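Local coordinates for protein MerB2 (PDB 5C17) that probably cleaves carbon–mercury bonds in organomercurial compounds as an alkylmercury lyase, and here holds a mercury(II) ion, at residues A16-E21 against R65-R70; C102-L107 against E190-E195; V152-E157 against G162-Q167. All blocks are in the same frame, centred on the assembly; numbering follows the deposited sequence. Where two conformers were deposited one is given.

Contact 1: A16-E21 against R65-R70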
ATOM      1  N   ALA A  16      -2.667 -14.225  11.818  1.00 14.43           N
ATOM      2  CA  ALA A  16      -2.619 -15.605  12.278  1.00 15.63           C
ATOM      3  C   ALA A  16      -1.560 -16.410  11.513  1.00 15.71           C
ATOM      4  O   ALA A  16      -0.930 -17.314  12.074  1.00 18.66           O
ATOM      5  CB  ALA A  16      -3.989 -16.254  12.125  1.00 16.11           C
ATOM      6  N   LYS A  17      -1.381 -16.085  10.233  1.00 14.40           N
ATOM      7  CA  LYS A  17      -0.448 -16.801   9.354  1.00 15.21           C
ATOM      8  C   LYS A  17       1.008 -16.372   9.514  1.00 15.42           C
ATOM      9  O   LYS A  17       1.921 -17.135   9.214  1.00 17.09           O
ATOM     10  CB  LYS A  17      -0.843 -16.585   7.884  1.00 16.45           C
ATOM     11  CG  LYS A  17      -2.105 -17.274   7.462  1.00 17.47           C
ATOM     12  CD  LYS A  17      -2.588 -16.758   6.094  1.00 18.05           C
ATOM     13  CE  LYS A  17      -3.664 -17.646   5.532  1.00 19.15           C
ATOM     14  NZ  LYS A  17      -3.101 -18.920   5.023  1.00 20.91           N
ATOM     15  N   LEU A  18       1.223 -15.130   9.918  1.00 13.30           N
ATOM     16  CA  LEU A  18       2.567 -14.585   9.985  1.00 12.09           C
ATOM     17  C   LEU A  18       3.294 -15.014  11.251  1.00 13.25           C
ATOM     18  O   LEU A  18       2.667 -15.266  12.276  1.00 14.72           O
ATOM     19  CB  LEU A  18       2.513 -13.066   9.930  1.00 11.89           C
ATOM     20  CG  LEU A  18       2.099 -12.489   8.583  1.00 13.36           C
ATOM     21  CD1 LEU A  18       1.911 -10.991   8.692  1.00 14.76           C
ATOM     22  CD2 LEU A  18       3.131 -12.816   7.497  1.00 15.62           C
ATOM     23  N   PRO A  19       4.633 -15.081  11.194  1.00 14.44           N
ATOM     24  CA  PRO A  19       5.426 -15.355  12.398  1.00 16.50           C
ATOM     25  C   PRO A  19       5.177 -14.355  13.529  1.00 17.05           C
ATOM     26  O   PRO A  19       4.839 -13.211  13.261  1.00 15.64           O
ATOM     27  CB  PRO A  19       6.860 -15.185  11.916  1.00 17.88           C
ATOM     28  CG  PRO A  19       6.821 -15.332  10.471  1.00 17.58           C
ATOM     29  CD  PRO A  19       5.476 -14.926  10.001  1.00 15.33           C
ATOM     30  N   LYS A  20       5.403 -14.764  14.771  1.00 20.46           N
ATOM     31  CA  LYS A  20       5.092 -13.918  15.943  1.00 22.84           C
ATOM     32  C   LYS A  20       5.783 -12.539  15.986  1.00 20.20           C
ATOM     33  O   LYS A  20       5.212 -11.576  16.519  1.00 21.19           O
ATOM     34  CB  LYS A  20       5.396 -14.672  17.251  1.00 28.15           C
ATOM     35  CG  LYS A  20       4.414 -15.799  17.558  1.00 32.57           C
ATOM     36  CD  LYS A  20       4.726 -16.480  18.887  1.00 35.63           C
ATOM     37  CE  LYS A  20       4.033 -17.830  18.996  1.00 37.77           C
ATOM     38  NZ  LYS A  20       3.075 -17.905  20.142  1.00 39.57           N
ATOM     39  N   GLU A  21       7.005 -12.451  15.462  1.00 15.11           N
ATOM     40  CA  GLU A  21       7.776 -11.197  15.484  1.00 14.13           C
ATOM     41  C   GLU A  21       7.510 -10.341  14.244  1.00 11.89           C
ATOM     42  O   GLU A  21       8.182  -9.337  14.009  1.00 11.91           O
ATOM     43  CB  GLU A  21       9.273 -11.466  15.623  1.00 16.39           C
ATOM     44  CG  GLU A  21       9.683 -12.173  16.931  1.00 19.26           C
ATOM     45  CD  GLU A  21       9.495 -11.344  18.229  1.00 23.22           C
ATOM     46  OE1 GLU A  21       9.029 -10.183  18.207  1.00 22.86           O
ATOM     47  OE2 GLU A  21       9.822 -11.883  19.309  1.00 26.44           O
ATOM     48  N   ARG A  65       6.195 -12.890   0.526  1.00  9.79           N
ATOM     49  CA  ARG A  65       4.812 -12.418   0.431  1.00  9.84           C
ATOM     50  C   ARG A  65       4.727 -11.041  -0.235  1.00  9.60           C
ATOM     51  O   ARG A  65       3.646 -10.514  -0.444  1.00 10.59           O
ATOM     52  CB  ARG A  65       4.188 -12.346   1.828  1.00 10.87           C
ATOM     53  CG  ARG A  65       3.926 -13.697   2.449  1.00 10.75           C
ATOM     54  CD  ARG A  65       3.324 -13.566   3.839  1.00 12.21           C
ATOM     55  NE  ARG A  65       2.819 -14.829   4.363  1.00 14.85           N
ATOM     56  CZ  ARG A  65       1.615 -15.308   4.101  1.00 16.97           C
ATOM     57  NH1 ARG A  65       0.789 -14.627   3.323  1.00 18.40           N
ATOM     58  NH2 ARG A  65       1.237 -16.470   4.619  1.00 18.91           N
ATOM     59  N   GLN A  66       5.876 -10.488  -0.590  1.00  9.37           N
ATOM     60  CA  GLN A  66       5.978  -9.154  -1.183  1.00  9.83           C
ATOM     61  C   GLN A  66       5.230  -8.110  -0.353  1.00  8.59           C
ATOM     62  O   GLN A  66       4.667  -7.156  -0.879  1.00  9.68           O
ATOM     63  CB  GLN A  66       5.519  -9.168  -2.638  1.00 11.34           C
ATOM     64  CG  GLN A  66       6.310 -10.135  -3.482  1.00 12.36           C
ATOM     65  CD  GLN A  66       5.917 -10.113  -4.948  1.00 15.73           C
ATOM     66  OE1 GLN A  66       4.840  -9.670  -5.313  1.00 17.26           O
ATOM     67  NE2 GLN A  66       6.806 -10.600  -5.794  1.00 19.23           N
ATOM     68  N   MET A  67       5.275  -8.310   0.964  1.00  8.53           N
ATOM     69  CA  MET A  67       4.823  -7.315   1.929  1.00  8.25           C
ATOM     70  C   MET A  67       5.893  -6.291   2.244  1.00  8.48           C
ATOM     71  O   MET A  67       5.596  -5.227   2.795  1.00  8.88           O
ATOM     72  CB  MET A  67       4.354  -7.998   3.207  1.00  9.06           C
ATOM     73  CG  MET A  67       3.053  -8.752   3.009  1.00 10.11           C
ATOM     74  SD  MET A  67       2.563  -9.742   4.425  1.00 12.36           S
ATOM     75  CE  MET A  67       2.262  -8.438   5.607  1.00 13.91           C
ATOM     76  N   ILE A  68       7.125  -6.634   1.888  1.00  9.32           N
ATOM     77  CA  ILE A  68       8.243  -5.701   1.815  1.00  9.74           C
ATOM     78  C   ILE A  68       8.909  -5.924   0.468  1.00 10.30           C
ATOM     79  O   ILE A  68       8.757  -6.992  -0.142  1.00 11.36           O
ATOM     80  CB  ILE A  68       9.266  -5.883   2.967  1.00 10.56           C
ATOM     81  CG1 ILE A  68       9.962  -7.249   2.879  1.00 10.77           C
ATOM     82  CG2 ILE A  68       8.583  -5.704   4.318  1.00 11.17           C
ATOM     83  CD1 ILE A  68      11.046  -7.445   3.913  1.00 12.77           C
ATOM     84  N   VAL A  69       9.619  -4.901   0.011  1.00  9.63           N
ATOM     85  CA  VAL A  69      10.345  -4.943  -1.257  1.00 10.31           C
ATOM     86  C   VAL A  69      11.798  -4.631  -1.000  1.00 10.30           C
ATOM     87  O   VAL A  69      12.109  -3.681  -0.293  1.00 10.88           O
ATOM     88  CB  VAL A  69       9.760  -3.960  -2.305  1.00 11.75           C
ATOM     89  CG1 VAL A  69      10.705  -3.775  -3.505  1.00 12.49           C
ATOM     90  CG2 VAL A  69       8.406  -4.451  -2.755  1.00 12.92           C
ATOM     91  N   ARG A  70      12.666  -5.451  -1.582  1.00 11.70           N
ATOM     92  CA  ARG A  70      14.105  -5.245  -1.496  0.50 12.28           C
ATOM     93  C   ARG A  70      14.652  -4.971  -2.872  1.00 12.89           C
ATOM     94  O   ARG A  70      14.261  -5.623  -3.839  1.00 14.05           O
ATOM     95  CB  ARG A  70      14.811  -6.482  -0.927  0.50 12.76           C
ATOM     96  CG  ARG A  70      14.516  -6.718   0.551  0.50 13.14           C
ATOM     97  CD  ARG A  70      15.213  -7.949   1.116  0.50 14.69           C
ATOM     98  NE  ARG A  70      14.711  -9.198   0.540  0.50 15.87           N
ATOM     99  CZ  ARG A  70      14.945 -10.406   1.050  0.50 16.76           C
ATOM    100  NH1 ARG A  70      14.459 -11.491   0.461  0.50 16.26           N
ATOM    101  NH2 ARG A  70      15.672 -10.539   2.152  0.50 18.76           N
TER
HETATM  102  O   HOH W   1       3.514 -16.706   6.428  1.00 30.51           O

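Contact 2: C102-L107 against E190-E195. With HG (mercury (II) ion), chain B.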
ATOM      1  N   CYS A 102      -0.096   1.051  -4.955  1.00  8.85           N
ATOM      2  CA  CYS A 102      -1.340   1.049  -5.715  1.00  8.30           C
ATOM      3  C   CYS A 102      -2.219   2.220  -5.295  1.00  8.77           C
ATOM      4  O   CYS A 102      -1.925   2.947  -4.348  1.00  9.04           O
ATOM      5  CB  CYS A 102      -2.099  -0.268  -5.528  1.00  8.96           C
ATOM      6  SG  CYS A 102      -2.876  -0.432  -3.902  1.00 11.74           S
ATOM      7  N   ALA A 103      -3.334   2.357  -5.994  1.00  8.98           N
ATOM      8  CA  ALA A 103      -4.282   3.439  -5.742  1.00  8.88           C
ATOM      9  C   ALA A 103      -4.830   3.405  -4.321  1.00  8.57           C
ATOM     10  O   ALA A 103      -4.985   4.439  -3.676  1.00 10.05           O
ATOM     11  CB  ALA A 103      -5.415   3.349  -6.725  1.00 10.30           C
ATOM     12  N   ILE A 104      -5.167   2.224  -3.835  1.00  9.45           N
ATOM     13  CA  ILE A 104      -5.705   2.144  -2.476  1.00  9.01           C
ATOM     14  C   ILE A 104      -4.660   2.633  -1.478  1.00  9.46           C
ATOM     15  O   ILE A 104      -4.995   3.390  -0.559  1.00 10.51           O
ATOM     16  CB  ILE A 104      -6.179   0.731  -2.126  1.00 10.38           C
ATOM     17  CG1 ILE A 104      -7.415   0.373  -2.965  1.00 10.36           C
ATOM     18  CG2 ILE A 104      -6.497   0.636  -0.648  1.00 11.92           C
ATOM     19  CD1 ILE A 104      -7.855  -1.072  -2.822  1.00 11.74           C
ATOM     20  N   SER A 105      -3.408   2.205  -1.650  1.00  9.10           N
ATOM     21  CA  SER A 105      -2.336   2.574  -0.744  0.66  8.88           C
ATOM     22  C   SER A 105      -2.177   4.087  -0.654  1.00  8.69           C
ATOM     23  O   SER A 105      -1.891   4.623   0.411  1.00  9.80           O
ATOM     24  CB  SER A 105      -1.007   1.932  -1.174  0.66 10.84           C
ATOM     25  OG  SER A 105      -1.064   0.520  -1.080  0.66 13.03           O
ATOM     26  N   THR A 106      -2.340   4.787  -1.785  1.00  8.44           N
ATOM     27  CA  THR A 106      -2.174   6.252  -1.764  1.00  9.17           C
ATOM     28  C   THR A 106      -3.040   6.921  -0.703  1.00 10.30           C
ATOM     29  O   THR A 106      -2.653   7.933  -0.125  1.00 11.97           O
ATOM     30  CB  THR A 106      -2.470   6.962  -3.134  1.00  9.37           C
ATOM     31  OG1 THR A 106      -3.845   6.842  -3.519  1.00  8.98           O
ATOM     32  CG2 THR A 106      -1.563   6.450  -4.234  1.00  9.46           C
ATOM     33  N   LEU A 107      -4.244   6.389  -0.501  1.00  9.65           N
ATOM     34  CA  LEU A 107      -5.204   6.985   0.423  1.00  9.82           C
ATOM     35  C   LEU A 107      -5.136   6.326   1.797  1.00 10.68           C
ATOM     36  O   LEU A 107      -5.134   7.010   2.831  1.00 11.60           O
ATOM     37  CB  LEU A 107      -6.604   6.908  -0.181  1.00 10.18           C
ATOM     38  CG  LEU A 107      -6.794   7.867  -1.370  1.00 11.18           C
ATOM     39  CD1 LEU A 107      -7.977   7.482  -2.195  1.00 12.11           C
ATOM     40  CD2 LEU A 107      -6.921   9.312  -0.925  1.00 12.93           C
ATOM     41  N   GLU A 190     -14.246  -4.841  -8.568  1.00 17.15           N
ATOM     42  CA  GLU A 190     -15.326  -3.888  -8.418  1.00 16.96           C
ATOM     43  C   GLU A 190     -14.789  -2.492  -8.151  1.00 13.68           C
ATOM     44  O   GLU A 190     -13.623  -2.304  -7.792  1.00 13.58           O
ATOM     45  CB  GLU A 190     -16.287  -4.311  -7.312  1.00 22.26           C
ATOM     46  CG  GLU A 190     -15.723  -4.287  -5.921  1.00 25.96           C
ATOM     47  CD  GLU A 190     -16.720  -4.825  -4.905  1.00 30.65           C
ATOM     48  OE1 GLU A 190     -17.231  -4.031  -4.085  1.00 32.31           O
ATOM     49  OE2 GLU A 190     -17.006  -6.038  -4.932  1.00 32.69           O
ATOM     50  N   ILE A 191     -15.664  -1.522  -8.346  1.00 12.74           N
ATOM     51  CA  ILE A 191     -15.360  -0.130  -8.106  1.00 12.40           C
ATOM     52  C   ILE A 191     -15.576   0.185  -6.643  1.00 12.72           C
ATOM     53  O   ILE A 191     -16.566  -0.258  -6.042  1.00 13.16           O
ATOM     54  CB  ILE A 191     -16.276   0.758  -8.959  1.00 13.78           C
ATOM     55  CG1 ILE A 191     -16.037   0.497 -10.446  1.00 16.13           C
ATOM     56  CG2 ILE A 191     -16.099   2.237  -8.637  1.00 14.43           C
ATOM     57  CD1 ILE A 191     -14.711   0.949 -10.959  1.00 18.35           C
ATOM     58  N   MET A 192     -14.665   0.962  -6.085  1.00 12.40           N
ATOM     59  CA  MET A 192     -14.858   1.522  -4.750  1.00 13.73           C
ATOM     60  C   MET A 192     -14.504   3.007  -4.807  1.00 12.39           C
ATOM     61  O   MET A 192     -13.881   3.486  -5.754  1.00 12.46           O
ATOM     62  CB  MET A 192     -14.046   0.785  -3.683  1.00 15.35           C
ATOM     63  CG  MET A 192     -12.551   0.839  -3.925  1.00 15.72           C
ATOM     64  SD  MET A 192     -11.477   0.096  -2.642  1.00 16.81           S
ATOM     65  CE  MET A 192     -11.755   1.172  -1.255  1.00 18.32           C
ATOM     66  N   THR A 193     -14.917   3.731  -3.784  1.00 12.10           N
ATOM     67  CA  THR A 193     -14.764   5.165  -3.769  1.00 12.84           C
ATOM     68  C   THR A 193     -13.485   5.563  -3.062  1.00 11.25           C
ATOM     69  O   THR A 193     -12.879   4.782  -2.306  1.00 12.12           O
ATOM     70  CB  THR A 193     -15.930   5.837  -3.038  1.00 13.13           C
ATOM     71  OG1 THR A 193     -15.876   5.474  -1.660  1.00 14.33           O
ATOM     72  CG2 THR A 193     -17.283   5.433  -3.649  1.00 14.73           C
ATOM     73  N   LEU A 194     -13.089   6.805  -3.282  1.00 11.28           N
ATOM     74  CA  LEU A 194     -11.906   7.324  -2.614  1.00 11.84           C
ATOM     75  C   LEU A 194     -12.117   7.434  -1.107  1.00 11.81           C
ATOM     76  O   LEU A 194     -11.197   7.157  -0.329  1.00 12.00           O
ATOM     77  CB  LEU A 194     -11.518   8.684  -3.198  1.00 11.67           C
ATOM     78  CG  LEU A 194     -11.336   8.745  -4.708  1.00 12.95           C
ATOM     79  CD1 LEU A 194     -10.675  10.041  -5.122  1.00 13.41           C
ATOM     80  CD2 LEU A 194     -10.570   7.552  -5.248  1.00 13.08           C
ATOM     81  N   GLU A 195     -13.320   7.813  -0.679  1.00 12.69           N
ATOM     82  CA  GLU A 195     -13.618   7.871   0.752  1.00 14.27           C
ATOM     83  C   GLU A 195     -13.455   6.498   1.391  1.00 14.09           C
ATOM     84  O   GLU A 195     -12.930   6.379   2.499  1.00 14.05           O
ATOM     85  CB  GLU A 195     -15.041   8.419   1.010  1.00 16.07           C
ATOM     86  CG  GLU A 195     -15.156   9.941   0.885  1.00 18.99           C
ATOM     87  CD  GLU A 195     -16.522  10.504   1.308  1.00 22.15           C
ATOM     88  OE1 GLU A 195     -17.325   9.792   1.965  1.00 22.57           O
ATOM     89  OE2 GLU A 195     -16.779  11.685   0.981  1.00 24.34           O
TER
HETATM   90 HG    HG B 301      -1.862  -2.214  -2.708  0.78 16.68          HG
HETATM   91  O   HOH W   2      -0.571  -2.341  -0.611  1.00 25.08           O

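Contact 3: V152-E157 against G162-Q167. With HG (mercury (II) ion), chain B; DTV ((2S,3S)-1,4-dimercaptobutane-2,3-diol), chain D.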
ATOM      1  N   VAL A 152      -9.795  -5.684  -6.256  1.00 13.60           N
ATOM      2  CA  VAL A 152     -10.049  -7.102  -6.432  1.00 14.28           C
ATOM      3  C   VAL A 152     -10.180  -7.751  -5.067  1.00 13.55           C
ATOM      4  O   VAL A 152      -9.765  -7.180  -4.059  1.00 13.66           O
ATOM      5  CB  VAL A 152      -8.928  -7.797  -7.247  1.00 15.44           C
ATOM      6  CG1 VAL A 152      -8.867  -7.219  -8.645  1.00 17.55           C
ATOM      7  CG2 VAL A 152      -7.563  -7.695  -6.558  1.00 15.66           C
ATOM      8  N   PRO A 153     -10.736  -8.968  -5.017  1.00 14.61           N
ATOM      9  CA  PRO A 153     -10.889  -9.629  -3.718  1.00 15.90           C
ATOM     10  C   PRO A 153      -9.543  -9.815  -3.022  1.00 15.44           C
ATOM     11  O   PRO A 153      -8.567 -10.217  -3.645  1.00 16.10           O
ATOM     12  CB  PRO A 153     -11.516 -10.974  -4.089  1.00 17.47           C
ATOM     13  CG  PRO A 153     -12.235 -10.708  -5.358  1.00 17.58           C
ATOM     14  CD  PRO A 153     -11.376  -9.736  -6.097  1.00 16.29           C
ATOM     15  N   PHE A 154      -9.472  -9.513  -1.734  1.00 17.91           N
ATOM     16  CA  PHE A 154      -8.232  -9.678  -1.038  1.00 19.64           C
ATOM     17  C   PHE A 154      -8.139 -11.180  -0.658  1.00 20.76           C
ATOM     18  O   PHE A 154      -9.088 -11.870  -0.464  1.00 22.22           O
ATOM     19  CB  PHE A 154      -7.990  -8.679   0.161  1.00 21.52           C
ATOM     20  CG  PHE A 154      -7.815  -7.193  -0.231  1.00 21.71           C
ATOM     21  CD1 PHE A 154      -7.891  -6.749  -1.540  1.00 21.27           C
ATOM     22  CD2 PHE A 154      -7.508  -6.271   0.738  1.00 22.74           C
ATOM     23  CE1 PHE A 154      -7.725  -5.421  -1.855  1.00 22.15           C
ATOM     24  CE2 PHE A 154      -7.332  -4.939   0.423  1.00 23.26           C
ATOM     25  CZ  PHE A 154      -7.450  -4.523  -0.880  1.00 22.54           C
ATOM     26  N   ASP A 155      -6.913 -11.585  -0.549  1.00 21.10           N
ATOM     27  CA  ASP A 155      -6.372 -12.971  -0.656  1.00 25.38           C
ATOM     28  C   ASP A 155      -5.219 -12.990   0.394  1.00 24.35           C
ATOM     29  O   ASP A 155      -4.286 -12.319   0.241  1.00 23.57           O
ATOM     30  CB  ASP A 155      -5.908 -13.164  -2.145  1.00 29.50           C
ATOM     31  CG  ASP A 155      -5.317 -14.536  -2.501  1.00 32.59           C
ATOM     32  OD1 ASP A 155      -4.623 -15.176  -1.734  1.00 33.85           O
ATOM     33  OD2 ASP A 155      -5.451 -14.926  -3.666  1.00 33.60           O
ATOM     34  N   SER A 156      -5.369 -13.702   1.448  1.00 25.60           N
ATOM     35  CA  SER A 156      -4.331 -13.831   2.486  1.00 25.55           C
ATOM     36  C   SER A 156      -3.067 -14.566   2.066  1.00 24.61           C
ATOM     37  O   SER A 156      -2.106 -14.494   2.767  1.00 27.26           O
ATOM     38  CB  SER A 156      -4.854 -14.567   3.651  1.00 26.75           C
ATOM     39  OG  SER A 156      -5.069 -15.868   3.330  1.00 27.25           O
ATOM     40  N   GLU A 157      -3.069 -15.200   0.906  1.00 24.72           N
ATOM     41  CA  GLU A 157      -1.858 -15.856   0.443  1.00 24.36           C
ATOM     42  C   GLU A 157      -1.255 -15.177  -0.772  1.00 25.59           C
ATOM     43  O   GLU A 157      -0.170 -15.527  -1.190  1.00 27.50           O
ATOM     44  CB  GLU A 157      -2.139 -17.330   0.157  1.00 24.29           C
ATOM     45  CG  GLU A 157      -2.245 -18.160   1.408  1.00 24.23           C
ATOM     46  CD  GLU A 157      -0.940 -18.230   2.196  1.00 23.92           C
ATOM     47  OE1 GLU A 157       0.136 -18.454   1.600  1.00 24.97           O
ATOM     48  OE2 GLU A 157      -0.990 -18.064   3.432  1.00 23.54           O
ATOM     49  N   GLY A 162       3.958  -7.129  -6.000  1.00 12.12           N
ATOM     50  CA  GLY A 162       4.014  -7.620  -7.368  1.00 13.40           C
ATOM     51  C   GLY A 162       2.887  -8.575  -7.718  1.00 14.29           C
ATOM     52  O   GLY A 162       2.942  -9.282  -8.735  1.00 17.50           O
ATOM     53  N   GLY A 163       1.859  -8.587  -6.877  1.00 13.16           N
ATOM     54  CA  GLY A 163       0.716  -9.470  -7.039  1.00 13.87           C
ATOM     55  C   GLY A 163      -0.568  -8.660  -7.031  1.00 13.06           C
ATOM     56  O   GLY A 163      -0.932  -8.048  -8.031  1.00 14.15           O
ATOM     57  N   THR A 164      -1.247  -8.630  -5.894  1.00 11.99           N
ATOM     58  CA  THR A 164      -2.541  -7.981  -5.812  1.00 13.20           C
ATOM     59  C   THR A 164      -2.441  -6.481  -6.111  1.00 11.92           C
ATOM     60  O   THR A 164      -3.331  -5.918  -6.742  1.00 12.08           O
ATOM     61  CB  THR A 164      -3.149  -8.244  -4.443  1.00 16.77           C
ATOM     62  OG1 THR A 164      -3.281  -9.660  -4.270  1.00 19.70           O
ATOM     63  CG2 THR A 164      -4.514  -7.585  -4.293  1.00 17.33           C
ATOM     64  N   CYS A 165      -1.362  -5.822  -5.693  1.00 12.19           N
ATOM     65  CA  CYS A 165      -1.246  -4.379  -5.917  1.00 12.77           C
ATOM     66  C   CYS A 165      -1.232  -4.050  -7.419  1.00 12.50           C
ATOM     67  O   CYS A 165      -1.686  -2.982  -7.813  1.00 13.67           O
ATOM     68  CB  CYS A 165      -0.028  -3.780  -5.203  1.00 14.30           C
ATOM     69  SG  CYS A 165      -0.181  -3.770  -3.395  1.00 16.31           S
ATOM     70  N   LYS A 166      -0.729  -4.970  -8.242  1.00 12.88           N
ATOM     71  CA  LYS A 166      -0.708  -4.765  -9.694  1.00 13.71           C
ATOM     72  C   LYS A 166      -2.090  -4.912 -10.338  1.00 14.05           C
ATOM     73  O   LYS A 166      -2.263  -4.582 -11.506  1.00 15.70           O
ATOM     74  CB  LYS A 166       0.274  -5.731 -10.383  1.00 15.04           C
ATOM     75  CG  LYS A 166       1.745  -5.496 -10.064  1.00 17.80           C
ATOM     76  CD  LYS A 166       2.654  -6.583 -10.691  1.00 21.23           C
ATOM     77  CE  LYS A 166       2.681  -6.559 -12.229  1.00 22.44           C
ATOM     78  NZ  LYS A 166       3.592  -7.598 -12.775  1.00 23.93           N
ATOM     79  N   GLN A 167      -3.057  -5.410  -9.581  1.00 12.36           N
ATOM     80  CA  GLN A 167      -4.426  -5.607 -10.071  1.00 12.50           C
ATOM     81  C   GLN A 167      -5.394  -4.498  -9.650  1.00 12.15           C
ATOM     82  O   GLN A 167      -6.551  -4.507 -10.055  1.00 12.99           O
ATOM     83  CB  GLN A 167      -4.955  -6.950  -9.571  1.00 14.64           C
ATOM     84  CG  GLN A 167      -4.158  -8.167 -10.039  1.00 18.07           C
ATOM     85  CD  GLN A 167      -4.624  -9.435  -9.355  1.00 23.62           C
ATOM     86  OE1 GLN A 167      -3.875 -10.056  -8.601  1.00 27.63           O
ATOM     87  NE2 GLN A 167      -5.873  -9.813  -9.593  1.00 26.12           N
TER
HETATM   88 HG    HG B 301      -1.862  -2.214  -2.708  0.78 16.68          HG
HETATM   89  S1  DTV D 303      -3.904  -8.958  -0.717  0.77 23.21           S
HETATM   90  C1  DTV D 303      -4.076  -7.202  -0.398  0.77 22.49           C
HETATM   91  C2  DTV D 303      -2.779  -6.429  -0.565  0.77 21.80           C
HETATM   92  O2  DTV D 303      -2.380  -6.448  -1.907  0.77 22.67           O
HETATM   93  C3  DTV D 303      -2.875  -4.963  -0.126  0.77 22.61           C
HETATM   94  O3  DTV D 303      -3.160  -4.913   1.258  0.77 23.97           O
HETATM   95  C4  DTV D 303      -3.933  -4.173  -0.879  0.77 22.61           C
HETATM   96  S4  DTV D 303      -3.640  -2.410  -0.818  0.77 22.58           S
HETATM   97  O   HOH W   2      -0.571  -2.341  -0.611  1.00 25.08           O

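Contact 1: A16-E21 against R65-R70
Lys17 and Leu18 meet Arg65 and Met67 in a partly buried contact that joins the end of helix 5-17 to the turn following helix 52-64. It combines apolar packing with one water bridge, and Arg65, touching both Lys17 and Leu18, buries more surface in it than any other residue. With CG anti to the carbonyl carbon (chi1 -70°) and the chain extended from CG to NE, Arg65 runs out to the other segment, where Leu18 CD2 packs 3.7 Å from its NE and equally near its CD. Farther out, Lys17 crosses the arginine at about a right angle, its CB 3.9 Å from Arg65 NH2. Deeper in the contact, Leu18 and Met67 reach toward each other tip to tip, with 4.0 Å between Leu18 CD1 and Met67 CE; the Met67 chain bends at chi3 (66°) to bring that methyl round. Gln66, whose positive phi belongs to a Schellman motif closing helix 52-64, separates Arg65 from Met67. The short strand 68-70 then pairs with 76-79, a run of helices followed by a hairpin that is consistent with the winged-helix-like N-terminal region of MerB proteins. Water 1 lies at the edge of the guanidinium, in its plane, accepting from Arg65 NE at 2.9 Å and donating to Lys17 O at 3.2 Å. Ser156 and Glu157 take the charged ends: Lys17 NZ and Arg65 NH2, 5.0 Å apart, share the Glu157 carboxylate, whose negative charge probably lets them sit this close. An alanine in place of Arg65 would probably deprive Glu157 of one of its two cationic mates, break the water link to Lys17 O and uncover Leu18 CD2. Met67 also packs on Leu26 of helix 22-34.

Contact 2: C102-L107 against E190-E195
Cys102 SG is gripped from two directions: it binds the mercury(II) ion at 2.4 Å and accepts a nearly straight bond (163°) from Ser105 N at 3.5 Å. Cys102 is the N-cap residue of helix 103-113, and the bond from Ser105 N is its capping bond, tying the metal-binding sulfur to the first turn. A chi1 of 73° sets SG between the backbone N and the carbonyl carbon, within reach of both partners. Cys165 SG and water 2, the latter 2.5 Å from mercury, are further ligands of the ion. One turn along, Thr106 OG1 donates to Ala103 O at 2.7 Å, tilted 20° from the carbonyl plane, and also bonds to Tyr170 OH. Across the contact the packing is apolar and buried, setting this helix against strand 190-192, an outer strand of the three-stranded antiparallel sheet, and the start of helix 194-207. Ile104 and Met192 cross at about a right angle, Ile104 CD1 lying 3.8 Å from Met192 SD. Leu107 instead lays its CD1 on Leu194, 3.7 Å from Leu194 O and 3.9 Å from Leu194 CB. Phe200 touches both Ile104 and Met192, while Ala197 lies against both Leu107 and Met192.

Contact 3: V152-E157 against G162-Q167
Val152 packs on Thr164 and Gln167 where the loop after strand 148-151 turns back on helix 160-164, whose segment includes a wider pi-type turn; farther along, the same loop forms an Asx turn at Asp155. The tight part is the Val152 fork. Its CG2 passes alongside Thr164 CG2 at 3.8 Å, the two side chains running in opposite directions. The other branch, CG1, is turned to Gln167, 3.8 Å from Gln167 O, with the glutamine side chain crossing the valine at about a right angle on the exposed border. Beyond Val152 the segments part. Phe154 CD1 comes no closer than 4.4 Å to Thr164 CG2, and the dithiol ligand DTV enters between the loop and the helix. DTV C1 lies 3.7 Å above one face of the Phe154 ring, offset toward its rim; Phe10 meets this ring edge-to-face. Cys165 points away from the loop, and its SG binds mercury at 2.4 Å, with DTV S4 completing the link from ligand to metal at 2.6 Å. On the solvent side, Asp155 and Glu157 are exposed: Asp155 OD1 accepts from Glu157 N at 3.1 Å through its anti lone pair.

How the contacts relate
The mercury site joins contacts 2 and 3, whose centres lie 13 Å apart: contact 2 supplies Cys102, contact 3 Cys165, and 152-157 and 162-167 fall within the chain loop that contact 2 closes. Their side chains also meet, Ile104 CD1 lying 4.0 Å from Phe154 CZ beside the dithiol. Contact 1, centred 14 Å from contact 3, holds the segment 152-157 at Ser156 and Glu157: Lys17 NZ reaches Glu157 OE2 at 2.8 Å, and Arg65 NH1 probably bonds to Ser156 O at 3.0 Å. Contacts 1 and 2 do not touch, their nearest atoms being about 10 Å apart. The side chain of Met67 in contact 1 is nevertheless about 7 Å from the bound DTV.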